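Local coordinates for adenosine deaminase 1 (Arthrobacter aurescens, PDB 3RYS), which probably catalyses the zinc-dependent hydrolytic deamination of adenine to hypoxanthine, a step in purine salvage and nitrogen catabolism, at residues 142-148 and 179-185; 151-156 and 184-189; 217-221 and 316-320; 241-247 and 272-278. One frame throughout, in Å; residues are numbered along the deposited sequence.

All four contacts belong to one TIM-barrel domain. Following the chain, contact 1 ties the end of strand 135-143 and the turn after it to the start of helix 183-191. Contact 2 opens at 151-156 before contact 1 has closed, so the two cross. It lays helix 148-160 beside the same helix 183-191, and both contacts use Arg184 and Leu185. Contact 3 then opens at 217-221 and closes at 316-320, joining strand 220-221 to the end of helix 304-317 and the loop after it. Contact 4 falls wholly within that span and pairs strands 244-246 and 275-277. Contacts 3 and 4 touch where Ile221 meets Pro243 and Thr245, which carries the barrel wall from strand 220-221 to strand 244-246.

Contact 1 (142-148 and 179-185); sequences FLRDMSE and PSKFERL
Glu148 and Arg184 form the main salt bridge. The guanidinium grips side-on with two nitrogens, and both reach one oxygen: NE and NH2 of Arg184 each lie 2.9 Å from Glu148 OE1. The carboxylate and guanidinium planes are 64° apart. Glu148 gets there with CG anti to the backbone N (chi1 168°) and an extended chain. Glu148 OE2 accepts a hydrogen bond from Leu185 N, 3.0 Å away, in the first turn of helix 183-191.

Lys181, fully extended, binds the turn 143-146 through carbonyls. Its NZ is 2.9 Å from Arg144 O and makes a weak bond to Met146 O.

The other contacts are mainly apolar. A methyl of Leu185, CD1, sits 4.3 Å above the centre of the Phe142 ring. Phe182 CE1 meets Arg144 CB at 3.7 Å. The polar exception is the Arg144 guanidinium, which brings its edge to Pro179, while its own bonds go to Asn177 O and to the backbone O of His199, a zinc ligand.

The contact joins two successive beta-alpha units of the barrel. Strand 167-171 touches Phe142 and Phe182 through Ile168 and Leu170, and Ala151 and Leu155 of helix 148-160 pack on Phe142.

Contact 2 (151-156 and 184-189); sequences ALEVLD and RLYQRA
Two neighbouring outer helices of the TIM barrel, 148-160 and 183-191, meet through Leu152 and Leu155 on one and Leu185 and Arg188 on the other. They run nearly parallel, as successive helices of a beta-alpha barrel do. The axes of the segments are 9.9 Å apart and inclined by 17°.

The interface is apolar on its inner side. Leu155 has CG anti to the backbone N (chi1 177°), which carries its branch toward the partner helix. CD2 is the methyl that touches: it meets CD1 of Leu185 at 3.6 Å and CB of Arg188 at 3.7 Å. One turn earlier, Ala151 CB touches the other methyl of Leu185, CD2, at 4.0 Å. Phe142 of strand 135-143 and Ile168 of strand 167-171 continue this layer toward the barrel wall.

Leu152 lies further out, against the backbone at Leu185. Its CD2 comes to 3.5 Å from Leu185 CA and touches CG of Arg188, while its CD1 rests on CB of Arg184. With an alanine in place of Leu152, both methyls would be gone, which would probably open a gap over Leu185 CA, strip part of the cover from Arg188 and let its chain turn more freely.

The outer edge is polar and weakly held. The Arg188 chain bends at chi2 and chi3, and its NE also has a long, weak ion pair with Glu191. Across the helices the carboxylate plane of Asp156 is turned 58° from the guanidinium of Arg188. OD1 of Asp156 stands near the guanidinium plane at its edge, in a long salt bridge of 3.6 Å to Arg188 NH2.

Contact 3 (217-221 and 316-320); sequences HVERI and RSSFA
Arg220 and Phe319 stack at the base of the TIM barrel, where the chain entering strand 220-221 meets the loop after helix 304-317. The Arg220 side chain stays about 11 Å from the zinc ion.

The tight part is the guanidinium laid on the ring. The two planes are 25° apart, and NH1 of Arg220 stands 3.2 Å above the ring plane of Phe319, over its centre. The contact is a cation-pi pair, with Arg220 CZ 4.2 Å from the centroid of the Phe319 ring. An extended chain from CG to NE carries the charge there. NH1 of Arg220 also makes a weak, bent bond of 3.2 Å to Ser317 O. Glu99 of strand 95-102 ties both partners: one oxygen forms a salt bridge with Arg220 NH2, the other accepts from Phe319 N. The charge of Arg220 is therefore probably well balanced inside the barrel.

The looser part lies with Glu219. It and Phe319 are partly exposed, and they meet through carbon alone. The carboxylate of Glu219 instead forms a salt bridge with Arg195 and accepts a hydrogen bond from Arg196 N. What Glu219 offers the ring is its CB, 3.8 Å from Phe319 CZ.

Contact 4 (241-247 and 272-278); sequences QVPLTVC and GLNVCVN
Leu244 O accepts one sound bond, from Cys276 N at 3.0 Å, nearly in line with the carbonyl. A CA-H contact from Val275 and a weak bond from Val246 N, across the inverse gamma turn at Thr245, supplement it. Next along the pair, Leu244 N donates to Asn274 O at 2.9 Å. These bonds join strands 244-246 and 275-277 in parallel, as neighbouring strands of the TIM barrel. Weak bonds from Val246 N to Cys276 O and from Asn278 N to Val246 O extend the ladder.

Asn274 closes the N-terminal end of the pair. CG is anti to the backbone N (chi1 -177°), and ND2 donates to Gln241 O at 3.2 Å from above the carbonyl plane. ND2 also bonds weakly to Ser317 OG of helix 304-317. Water 1 links Val242 O to Asn274 N. If Asn274 were an alanine, Gln241 O would probably lack its amide donor, and Ser317 OG would lose a weak partner.

On one face Val275 CG1 packs against Val246 CG2 at 3.6 Å and Leu244 CB at 3.7 Å. On the other, Thr245 CG2 meets Cys276 SG at 4.0 Å. Thr245 OG1 hydrogen-bonds with Asp222 and with ND1 of His19, a zinc ligand, and so belongs to the second shell of the metal.

Helix 265-270 covers Leu244 and Val275, helix 304-317 touches Asn274 and Cys276, and strand 220-221 flanks Pro243 and Thr245.

Contact 1 (142-148 and 179-185)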
loop_
_atom_site.group_PDB
_atom_site.type_symbol
_atom_site.label_atom_id
_atom_site.label_comp_id
_atom_site.label_asym_id
_atom_site.label_seq_id
_atom_site.Cartn_x
_atom_site.Cartn_y
_atom_site.Cartn_z
ATOM N N PHE A 142 5.777 7.409 7.096
ATOM C CA PHE A 142 6.808 8.427 7.234
ATOM C C PHE A 142 7.879 8.316 6.153
ATOM O O PHE A 142 8.251 7.221 5.747
ATOM C CB PHE A 142 7.403 8.369 8.642
ATOM C CG PHE A 142 6.411 8.717 9.724
ATOM C CD1 PHE A 142 6.331 10.009 10.221
ATOM C CD2 PHE A 142 5.539 7.760 10.221
ATOM C CE1 PHE A 142 5.411 10.336 11.205
ATOM C CE2 PHE A 142 4.614 8.086 11.204
ATOM C CZ PHE A 142 4.552 9.375 11.693
ATOM N N LEU A 143 8.355 9.459 5.673
ATOM C CA LEU A 143 9.337 9.490 4.592
ATOM C C LEU A 143 10.736 9.196 5.116
ATOM O O LEU A 143 11.351 10.032 5.777
ATOM C CB LEU A 143 9.309 10.846 3.889
ATOM C CG LEU A 143 7.902 11.304 3.490
ATOM C CD1 LEU A 143 7.939 12.661 2.795
ATOM C CD2 LEU A 143 7.225 10.263 2.609
ATOM N N ARG A 144 11.240 8.010 4.806
ATOM C CA ARG A 144 12.499 7.543 5.373
ATOM C C ARG A 144 13.703 8.385 4.959
ATOM O O ARG A 144 14.758 8.302 5.584
ATOM C CB ARG A 144 12.734 6.073 5.021
ATOM C CG ARG A 144 12.926 5.807 3.538
ATOM C CD ARG A 144 12.742 4.336 3.236
ATOM N NE ARG A 144 13.448 3.505 4.206
ATOM C CZ ARG A 144 13.203 2.215 4.407
ATOM N NH1 ARG A 144 12.261 1.600 3.707
ATOM N NH2 ARG A 144 13.894 1.539 5.314
ATOM N N ASP A 145 13.551 9.193 3.912
ATOM C CA ASP A 145 14.637 10.077 3.473
ATOM C C ASP A 145 14.514 11.486 4.051
ATOM O O ASP A 145 15.099 12.435 3.539
ATOM C CB ASP A 145 14.763 10.122 1.944
ATOM C CG ASP A 145 13.433 10.358 1.247
ATOM O OD1 ASP A 145 12.434 10.682 1.926
ATOM O OD2 ASP A 145 13.390 10.219 0.006
ATOM N N MET A 146 13.729 11.609 5.112
ATOM C CA MET A 146 13.738 12.805 5.937
ATOM C C MET A 146 14.161 12.381 7.332
ATOM O O MET A 146 14.213 11.187 7.631
ATOM C CB MET A 146 12.364 13.466 5.977
ATOM C CG MET A 146 11.925 14.074 4.660
ATOM S SD MET A 146 10.491 15.139 4.897
ATOM C CE MET A 146 10.023 15.450 3.199
ATOM N N SER A 147 14.464 13.350 8.188
ATOM C CA SER A 147 15.020 13.031 9.496
ATOM C C SER A 147 14.034 12.234 10.341
ATOM O O SER A 147 12.823 12.280 10.112
ATOM C CB SER A 147 15.450 14.301 10.232
ATOM O OG SER A 147 14.329 15.052 10.662
ATOM N N GLU A 148 14.562 11.492 11.308
ATOM C CA GLU A 148 13.724 10.818 12.287
ATOM C C GLU A 148 13.082 11.846 13.210
ATOM O O GLU A 148 11.942 11.684 13.639
ATOM C CB GLU A 148 14.537 9.826 13.122
ATOM C CG GLU A 148 13.773 9.324 14.338
ATOM C CD GLU A 148 14.500 8.233 15.097
ATOM O OE1 GLU A 148 15.711 8.387 15.347
ATOM O OE2 GLU A 148 13.858 7.224 15.456
ATOM N N PRO A 179 15.930 0.833 8.237
ATOM C CA PRO A 179 14.847 0.863 9.222
ATOM C C PRO A 179 15.339 1.390 10.565
ATOM O O PRO A 179 14.631 2.159 11.217
ATOM C CB PRO A 179 14.454 -0.611 9.341
ATOM C CG PRO A 179 14.812 -1.199 8.017
ATOM C CD PRO A 179 16.066 -0.489 7.599
ATOM N N SER A 180 16.544 0.982 10.957
ATOM C CA SER A 180 17.140 1.381 12.230
ATOM C C SER A 180 17.103 2.889 12.456
ATOM O O SER A 180 17.065 3.356 13.594
ATOM C CB SER A 180 18.593 0.897 12.309
ATOM O OG SER A 180 19.425 1.630 11.423
ATOM N N LYS A 181 17.127 3.645 11.364
ATOM C CA LYS A 181 17.111 5.099 11.435
ATOM C C LYS A 181 15.894 5.627 12.203
ATOM O O LYS A 181 15.934 6.723 12.760
ATOM C CB LYS A 181 17.158 5.684 10.024
ATOM C CG LYS A 181 17.238 7.193 9.967
ATOM C CD LYS A 181 17.293 7.671 8.528
ATOM C CE LYS A 181 16.944 9.143 8.422
ATOM N NZ LYS A 181 16.939 9.585 7.005
ATOM N N PHE A 182 14.824 4.835 12.251
ATOM C CA PHE A 182 13.585 5.264 12.896
ATOM C C PHE A 182 13.202 4.420 14.111
ATOM O O PHE A 182 12.020 4.301 14.445
ATOM C CB PHE A 182 12.440 5.284 11.877
ATOM C CG PHE A 182 12.683 6.218 10.725
ATOM C CD1 PHE A 182 13.426 5.809 9.632
ATOM C CD2 PHE A 182 12.189 7.510 10.747
ATOM C CE1 PHE A 182 13.667 6.668 8.579
ATOM C CE2 PHE A 182 12.424 8.372 9.696
ATOM C CZ PHE A 182 13.165 7.950 8.610
ATOM N N GLU A 183 14.203 3.849 14.776
ATOM C CA GLU A 183 13.968 3.032 15.964
ATOM C C GLU A 183 13.168 3.782 17.031
ATOM O O GLU A 183 12.197 3.250 17.580
ATOM C CB GLU A 183 15.294 2.537 16.553
ATOM C CG GLU A 183 15.130 1.660 17.795
ATOM C CD GLU A 183 16.457 1.177 18.364
ATOM O OE1 GLU A 183 17.514 1.702 17.953
ATOM O OE2 GLU A 183 16.443 0.273 19.228
ATOM N N ARG A 184 13.589 5.011 17.325
ATOM C CA ARG A 184 12.903 5.858 18.299
ATOM C C ARG A 184 11.445 6.042 17.896
ATOM O O ARG A 184 10.527 5.785 18.681
ATOM C CB ARG A 184 13.583 7.231 18.400
ATOM C CG ARG A 184 14.825 7.297 19.296
ATOM C CD ARG A 184 15.927 6.339 18.848
ATOM N NE ARG A 184 16.288 6.504 17.440
ATOM C CZ ARG A 184 17.365 5.960 16.882
ATOM N NH1 ARG A 184 18.191 5.222 17.615
ATOM N NH2 ARG A 184 17.624 6.158 15.595
ATOM N N LEU A 185 11.248 6.497 16.662
ATOM C CA LEU A 185 9.918 6.682 16.097
ATOM C C LEU A 185 8.996 5.492 16.368
ATOM O O LEU A 185 7.865 5.671 16.814
ATOM C CB LEU A 185 10.021 6.933 14.591
ATOM C CG LEU A 185 8.713 6.952 13.800
ATOM C CD1 LEU A 185 7.862 8.138 14.207
ATOM C CD2 LEU A 185 9.003 6.980 12.307
#

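Contact 2 (151-156 and 184-189)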
loop_
_atom_site.group_PDB
_atom_site.type_symbol
_atom_site.label_atom_id
_atom_site.label_comp_id
_atom_site.label_asym_id
_atom_site.label_seq_id
_atom_site.Cartn_x
_atom_site.Cartn_y
_atom_site.Cartn_z
ATOM N N ALA A 151 10.013 13.246 11.847
ATOM C CA ALA A 151 8.992 12.204 11.868
ATOM C C ALA A 151 8.397 12.091 13.267
ATOM O O ALA A 151 7.188 11.901 13.431
ATOM C CB ALA A 151 9.574 10.873 11.427
ATOM N N LEU A 152 9.255 12.219 14.276
ATOM C CA LEU A 152 8.814 12.155 15.667
ATOM C C LEU A 152 7.940 13.348 16.028
ATOM O O LEU A 152 6.970 13.214 16.776
ATOM C CB LEU A 152 10.009 12.054 16.620
ATOM C CG LEU A 152 10.598 10.649 16.776
ATOM C CD1 LEU A 152 12.029 10.693 17.312
ATOM C CD2 LEU A 152 9.704 9.792 17.660
ATOM N N GLU A 153 8.278 14.514 15.488
ATOM C CA GLU A 153 7.489 15.706 15.762
ATOM C C GLU A 153 6.117 15.636 15.108
ATOM O O GLU A 153 5.123 16.030 15.713
ATOM C CB GLU A 153 8.229 16.972 15.336
ATOM C CG GLU A 153 9.218 17.468 16.375
ATOM C CD GLU A 153 9.860 18.787 15.992
ATOM O OE1 GLU A 153 9.454 19.383 14.971
ATOM O OE2 GLU A 153 10.776 19.228 16.717
ATOM N N VAL A 154 6.063 15.128 13.880
ATOM C CA VAL A 154 4.792 14.946 13.187
ATOM C C VAL A 154 3.925 13.915 13.916
ATOM O O VAL A 154 2.724 14.128 14.123
ATOM C CB VAL A 154 4.995 14.512 11.721
ATOM C CG1 VAL A 154 3.653 14.194 11.066
ATOM C CG2 VAL A 154 5.730 15.595 10.944
ATOM N N LEU A 155 4.541 12.803 14.307
ATOM C CA LEU A 155 3.847 11.785 15.089
ATOM C C LEU A 155 3.211 12.396 16.337
ATOM O O LEU A 155 2.042 12.150 16.627
ATOM C CB LEU A 155 4.808 10.664 15.487
ATOM C CG LEU A 155 4.205 9.579 16.382
ATOM C CD1 LEU A 155 2.948 9.015 15.748
ATOM C CD2 LEU A 155 5.216 8.474 16.659
ATOM N N ASP A 156 3.993 13.191 17.065
ATOM C CA ASP A 156 3.509 13.898 18.248
ATOM C C ASP A 156 2.244 14.702 17.965
ATOM O O ASP A 156 1.296 14.677 18.752
ATOM C CB ASP A 156 4.584 14.839 18.788
ATOM C CG ASP A 156 5.611 14.128 19.635
ATOM O OD1 ASP A 156 5.299 13.048 20.187
ATOM O OD2 ASP A 156 6.736 14.659 19.753
ATOM N N ARG A 184 13.589 5.011 17.325
ATOM C CA ARG A 184 12.903 5.858 18.299
ATOM C C ARG A 184 11.445 6.042 17.896
ATOM O O ARG A 184 10.527 5.785 18.681
ATOM C CB ARG A 184 13.583 7.231 18.400
ATOM C CG ARG A 184 14.825 7.297 19.296
ATOM C CD ARG A 184 15.927 6.339 18.848
ATOM N NE ARG A 184 16.288 6.504 17.440
ATOM C CZ ARG A 184 17.365 5.960 16.882
ATOM N NH1 ARG A 184 18.191 5.222 17.615
ATOM N NH2 ARG A 184 17.624 6.158 15.595
ATOM N N LEU A 185 11.248 6.497 16.662
ATOM C CA LEU A 185 9.918 6.682 16.097
ATOM C C LEU A 185 8.996 5.492 16.368
ATOM O O LEU A 185 7.865 5.671 16.814
ATOM C CB LEU A 185 10.021 6.933 14.591
ATOM C CG LEU A 185 8.713 6.952 13.800
ATOM C CD1 LEU A 185 7.862 8.138 14.207
ATOM C CD2 LEU A 185 9.003 6.980 12.307
ATOM N N TYR A 186 9.474 4.283 16.097
ATOM C CA TYR A 186 8.653 3.090 16.312
ATOM C C TYR A 186 8.458 2.730 17.784
ATOM O O TYR A 186 7.417 2.182 18.161
ATOM C CB TYR A 186 9.178 1.894 15.506
ATOM C CG TYR A 186 8.704 1.927 14.076
ATOM C CD1 TYR A 186 7.747 1.028 13.617
ATOM C CD2 TYR A 186 9.184 2.887 13.193
ATOM C CE1 TYR A 186 7.297 1.070 12.307
ATOM C CE2 TYR A 186 8.743 2.939 11.886
ATOM C CZ TYR A 186 7.801 2.030 11.448
ATOM O OH TYR A 186 7.364 2.084 10.148
ATOM N N GLN A 187 9.453 3.035 18.614
ATOM C CA GLN A 187 9.281 2.893 20.054
ATOM C C GLN A 187 8.185 3.845 20.523
ATOM O O GLN A 187 7.360 3.492 21.363
ATOM C CB GLN A 187 10.591 3.155 20.797
ATOM C CG GLN A 187 11.479 1.926 20.927
ATOM C CD GLN A 187 12.844 2.240 21.527
ATOM O OE1 GLN A 187 13.507 3.206 21.135
ATOM N NE2 GLN A 187 13.275 1.415 22.475
ATOM N N ARG A 188 8.171 5.049 19.958
ATOM C CA ARG A 188 7.116 6.017 20.242
ATOM C C ARG A 188 5.740 5.469 19.876
ATOM O O ARG A 188 4.819 5.483 20.690
ATOM C CB ARG A 188 7.371 7.326 19.490
ATOM C CG ARG A 188 7.858 8.476 20.360
ATOM C CD ARG A 188 6.683 9.302 20.869
ATOM N NE ARG A 188 5.647 8.454 21.449
ATOM C CZ ARG A 188 4.564 8.906 22.074
ATOM N NH1 ARG A 188 3.680 8.046 22.569
ATOM N NH2 ARG A 188 4.362 10.212 22.206
ATOM N N ALA A 189 5.619 4.984 18.646
ATOM C CA ALA A 189 4.365 4.449 18.134
ATOM C C ALA A 189 3.839 3.280 18.963
ATOM O O ALA A 189 2.658 3.234 19.295
ATOM C CB ALA A 189 4.532 4.030 16.682
#

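Contact 3 (217-221 and 316-320)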
loop_
_atom_site.group_PDB
_atom_site.type_symbol
_atom_site.label_atom_id
_atom_site.label_comp_id
_atom_site.label_asym_id
_atom_site.label_seq_id
_atom_site.Cartn_x
_atom_site.Cartn_y
_atom_site.Cartn_z
ATOM N N HIS A 217 10.288 -3.712 15.140
ATOM C CA HIS A 217 9.206 -4.571 15.612
ATOM C C HIS A 217 7.920 -4.456 14.792
ATOM O O HIS A 217 6.820 -4.509 15.344
ATOM C CB HIS A 217 8.915 -4.300 17.094
ATOM C CG HIS A 217 10.090 -4.542 17.989
ATOM N ND1 HIS A 217 10.576 -5.805 18.257
ATOM C CD2 HIS A 217 10.882 -3.683 18.675
ATOM C CE1 HIS A 217 11.612 -5.714 19.071
ATOM N NE2 HIS A 217 11.819 -4.437 19.339
ATOM N N VAL A 218 8.053 -4.313 13.477
ATOM C CA VAL A 218 6.873 -4.201 12.617
ATOM C C VAL A 218 6.046 -5.483 12.633
ATOM O O VAL A 218 6.547 -6.553 12.972
ATOM C CB VAL A 218 7.234 -3.853 11.161
ATOM C CG1 VAL A 218 7.969 -2.531 11.099
ATOM C CG2 VAL A 218 8.061 -4.970 10.530
ATOM N N GLU A 219 4.778 -5.365 12.255
ATOM C CA GLU A 219 3.857 -6.494 12.294
ATOM C C GLU A 219 3.644 -7.115 10.923
ATOM O O GLU A 219 3.129 -8.227 10.811
ATOM C CB GLU A 219 2.530 -6.055 12.887
ATOM C CG GLU A 219 2.715 -5.086 14.020
ATOM C CD GLU A 219 1.523 -5.048 14.925
ATOM O OE1 GLU A 219 0.957 -3.949 15.102
ATOM O OE2 GLU A 219 1.146 -6.120 15.445
ATOM N N ARG A 220 4.025 -6.388 9.881
ATOM C CA ARG A 220 4.119 -6.982 8.551
ATOM C C ARG A 220 5.081 -6.220 7.645
ATOM O O ARG A 220 5.266 -5.015 7.795
ATOM C CB ARG A 220 2.740 -7.179 7.896
ATOM C CG ARG A 220 1.772 -6.016 8.002
ATOM C CD ARG A 220 0.471 -6.315 7.246
ATOM N NE ARG A 220 -0.187 -5.086 6.817
ATOM C CZ ARG A 220 -1.342 -4.642 7.300
ATOM N NH1 ARG A 220 -2.002 -5.335 8.212
ATOM N NH2 ARG A 220 -1.850 -3.507 6.848
ATOM N N ILE A 221 5.712 -6.946 6.729
ATOM C CA ILE A 221 6.706 -6.367 5.839
ATOM C C ILE A 221 6.064 -5.962 4.520
ATOM O O ILE A 221 5.288 -6.720 3.930
ATOM C CB ILE A 221 7.857 -7.356 5.559
ATOM C CG1 ILE A 221 8.678 -7.603 6.829
ATOM C CG2 ILE A 221 8.749 -6.836 4.445
ATOM C CD1 ILE A 221 9.532 -6.431 7.242
ATOM N N ARG A 316 -6.323 -12.674 6.838
ATOM C CA ARG A 316 -5.715 -13.111 8.090
ATOM C C ARG A 316 -4.651 -12.127 8.550
ATOM O O ARG A 316 -4.389 -12.000 9.745
ATOM C CB ARG A 316 -5.069 -14.486 7.935
ATOM C CG ARG A 316 -6.018 -15.600 7.595
ATOM C CD ARG A 316 -5.325 -16.948 7.756
ATOM N NE ARG A 316 -6.052 -18.009 7.067
ATOM C CZ ARG A 316 -5.782 -18.415 5.830
ATOM N NH1 ARG A 316 -4.792 -17.854 5.147
ATOM N NH2 ARG A 316 -6.500 -19.384 5.277
ATOM N N SER A 317 -4.033 -11.441 7.594
ATOM C CA SER A 317 -2.929 -10.538 7.891
ATOM C C SER A 317 -3.406 -9.131 8.252
ATOM O O SER A 317 -2.685 -8.370 8.894
ATOM C CB SER A 317 -1.951 -10.485 6.714
ATOM O OG SER A 317 -1.459 -11.776 6.399
ATOM N N SER A 318 -4.622 -8.788 7.844
ATOM C CA SER A 318 -5.162 -7.461 8.135
ATOM C C SER A 318 -5.265 -7.209 9.641
ATOM O O SER A 318 -5.181 -8.138 10.448
ATOM C CB SER A 318 -6.526 -7.265 7.464
ATOM O OG SER A 318 -7.511 -8.102 8.042
ATOM N N PHE A 319 -5.432 -5.941 10.004
ATOM C CA PHE A 319 -5.629 -5.554 11.394
ATOM C C PHE A 319 -7.114 -5.329 11.660
ATOM O O PHE A 319 -7.493 -4.567 12.547
ATOM C CB PHE A 319 -4.833 -4.291 11.731
ATOM C CG PHE A 319 -3.349 -4.443 11.557
ATOM C CD1 PHE A 319 -2.709 -5.618 11.920
ATOM C CD2 PHE A 319 -2.585 -3.405 11.046
ATOM C CE1 PHE A 319 -1.338 -5.758 11.760
ATOM C CE2 PHE A 319 -1.213 -3.542 10.892
ATOM C CZ PHE A 319 -0.594 -4.719 11.249
ATOM N N ALA A 320 -7.951 -5.994 10.874
ATOM C CA ALA A 320 -9.391 -5.933 11.065
ATOM C C ALA A 320 -9.805 -6.835 12.226
ATOM O O ALA A 320 -9.020 -7.672 12.686
ATOM C CB ALA A 320 -10.109 -6.337 9.791
#

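Contact 4 (241-247 and 272-278)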
loop_
_atom_site.group_PDB
_atom_site.type_symbol
_atom_site.label_atom_id
_atom_site.label_comp_id
_atom_site.label_asym_id
_atom_site.label_seq_id
_atom_site.Cartn_x
_atom_site.Cartn_y
_atom_site.Cartn_z
ATOM N N GLN A 241 5.488 -16.662 9.982
ATOM C CA GLN A 241 4.301 -16.298 9.222
ATOM C C GLN A 241 4.134 -14.784 9.169
ATOM O O GLN A 241 3.012 -14.269 9.226
ATOM C CB GLN A 241 3.053 -16.940 9.837
ATOM C CG GLN A 241 2.750 -18.326 9.316
ATOM C CD GLN A 241 2.793 -18.391 7.800
ATOM O OE1 GLN A 241 3.855 -18.587 7.207
ATOM N NE2 GLN A 241 1.632 -18.234 7.163
ATOM N N VAL A 242 5.256 -14.076 9.082
ATOM C CA VAL A 242 5.240 -12.632 8.909
ATOM C C VAL A 242 4.547 -12.299 7.594
ATOM O O VAL A 242 4.981 -12.741 6.535
ATOM C CB VAL A 242 6.671 -12.052 8.882
ATOM C CG1 VAL A 242 6.634 -10.535 8.822
ATOM C CG2 VAL A 242 7.466 -12.523 10.096
ATOM N N PRO A 243 3.452 -11.533 7.658
ATOM C CA PRO A 243 2.764 -11.138 6.424
ATOM C C PRO A 243 3.684 -10.334 5.519
ATOM O O PRO A 243 4.354 -9.414 5.996
ATOM C CB PRO A 243 1.617 -10.252 6.925
ATOM C CG PRO A 243 1.415 -10.648 8.353
ATOM C CD PRO A 243 2.776 -11.023 8.862
ATOM N N LEU A 244 3.722 -10.698 4.238
ATOM C CA LEU A 244 4.475 -9.957 3.231
ATOM C C LEU A 244 3.526 -9.346 2.195
ATOM O O LEU A 244 2.869 -10.064 1.435
ATOM C CB LEU A 244 5.504 -10.862 2.541
ATOM C CG LEU A 244 6.964 -10.750 3.006
ATOM C CD1 LEU A 244 7.100 -10.908 4.515
ATOM C CD2 LEU A 244 7.851 -11.752 2.281
ATOM N N THR A 245 3.449 -8.020 2.166
ATOM C CA THR A 245 2.541 -7.358 1.241
ATOM C C THR A 245 3.175 -7.137 -0.143
ATOM O O THR A 245 3.665 -6.050 -0.461
ATOM C CB THR A 245 1.962 -6.055 1.842
ATOM O OG1 THR A 245 3.009 -5.106 2.074
ATOM C CG2 THR A 245 1.267 -6.353 3.165
ATOM N N VAL A 246 3.153 -8.188 -0.960
ATOM C CA VAL A 246 3.732 -8.142 -2.301
ATOM C C VAL A 246 2.919 -7.286 -3.271
ATOM O O VAL A 246 1.690 -7.288 -3.242
ATOM C CB VAL A 246 3.881 -9.554 -2.900
ATOM C CG1 VAL A 246 4.604 -9.486 -4.244
ATOM C CG2 VAL A 246 4.617 -10.471 -1.930
ATOM N N CYS A 247 3.622 -6.560 -4.136
ATOM C CA CYS A 247 2.984 -5.714 -5.141
ATOM C C CYS A 247 3.573 -6.015 -6.514
ATOM O O CYS A 247 4.547 -5.384 -6.928
ATOM C CB CYS A 247 3.173 -4.234 -4.797
ATOM S SG CYS A 247 2.821 -3.821 -3.068
ATOM N N GLY A 272 5.746 -21.196 1.380
ATOM C CA GLY A 272 5.022 -20.939 2.611
ATOM C C GLY A 272 5.114 -19.537 3.183
ATOM O O GLY A 272 4.595 -19.280 4.270
ATOM N N LEU A 273 5.775 -18.626 2.472
ATOM C CA LEU A 273 5.787 -17.230 2.894
ATOM C C LEU A 273 4.353 -16.716 2.928
ATOM O O LEU A 273 3.584 -16.954 1.997
ATOM C CB LEU A 273 6.630 -16.373 1.947
ATOM C CG LEU A 273 8.143 -16.591 1.965
ATOM C CD1 LEU A 273 8.809 -15.738 0.903
ATOM C CD2 LEU A 273 8.704 -16.274 3.338
ATOM N N ASN A 274 3.996 -16.024 4.003
ATOM C CA ASN A 274 2.640 -15.509 4.169
ATOM C C ASN A 274 2.374 -14.268 3.313
ATOM O O ASN A 274 2.190 -13.166 3.834
ATOM C CB ASN A 274 2.383 -15.201 5.640
ATOM C CG ASN A 274 0.972 -14.730 5.895
ATOM O OD1 ASN A 274 0.054 -15.054 5.142
ATOM N ND2 ASN A 274 0.790 -13.959 6.962
ATOM N N VAL A 275 2.356 -14.454 1.998
ATOM C CA VAL A 275 2.269 -13.334 1.068
ATOM C C VAL A 275 0.845 -13.017 0.633
ATOM O O VAL A 275 -0.033 -13.884 0.635
ATOM C CB VAL A 275 3.102 -13.597 -0.200
ATOM C CG1 VAL A 275 4.593 -13.489 0.103
ATOM C CG2 VAL A 275 2.751 -14.959 -0.786
ATOM N N CYS A 276 0.628 -11.761 0.256
ATOM C CA CYS A 276 -0.634 -11.339 -0.332
ATOM C C CYS A 276 -0.381 -10.343 -1.460
ATOM O O CYS A 276 0.721 -9.810 -1.593
ATOM C CB CYS A 276 -1.565 -10.741 0.726
ATOM S SG CYS A 276 -0.970 -9.218 1.503
ATOM N N VAL A 277 -1.410 -10.103 -2.266
ATOM C CA VAL A 277 -1.300 -9.283 -3.468
ATOM C C VAL A 277 -1.866 -7.883 -3.245
ATOM O O VAL A 277 -2.975 -7.727 -2.734
ATOM C CB VAL A 277 -2.034 -9.953 -4.648
ATOM C CG1 VAL A 277 -1.981 -9.080 -5.885
ATOM C CG2 VAL A 277 -1.430 -11.320 -4.929
ATOM N N ASN A 278 -1.094 -6.871 -3.634
ATOM C CA ASN A 278 -1.471 -5.475 -3.437
ATOM C C ASN A 278 -1.127 -4.631 -4.665
ATOM O O ASN A 278 -0.241 -4.991 -5.442
ATOM C CB ASN A 278 -0.768 -4.906 -2.202
ATOM C CG ASN A 278 -0.994 -5.751 -0.958
ATOM O OD1 ASN A 278 -0.364 -6.794 -0.770
ATOM N ND2 ASN A 278 -1.892 -5.292 -0.095
HETATM O O HOH W 1 6.021 -15.335 6.125
#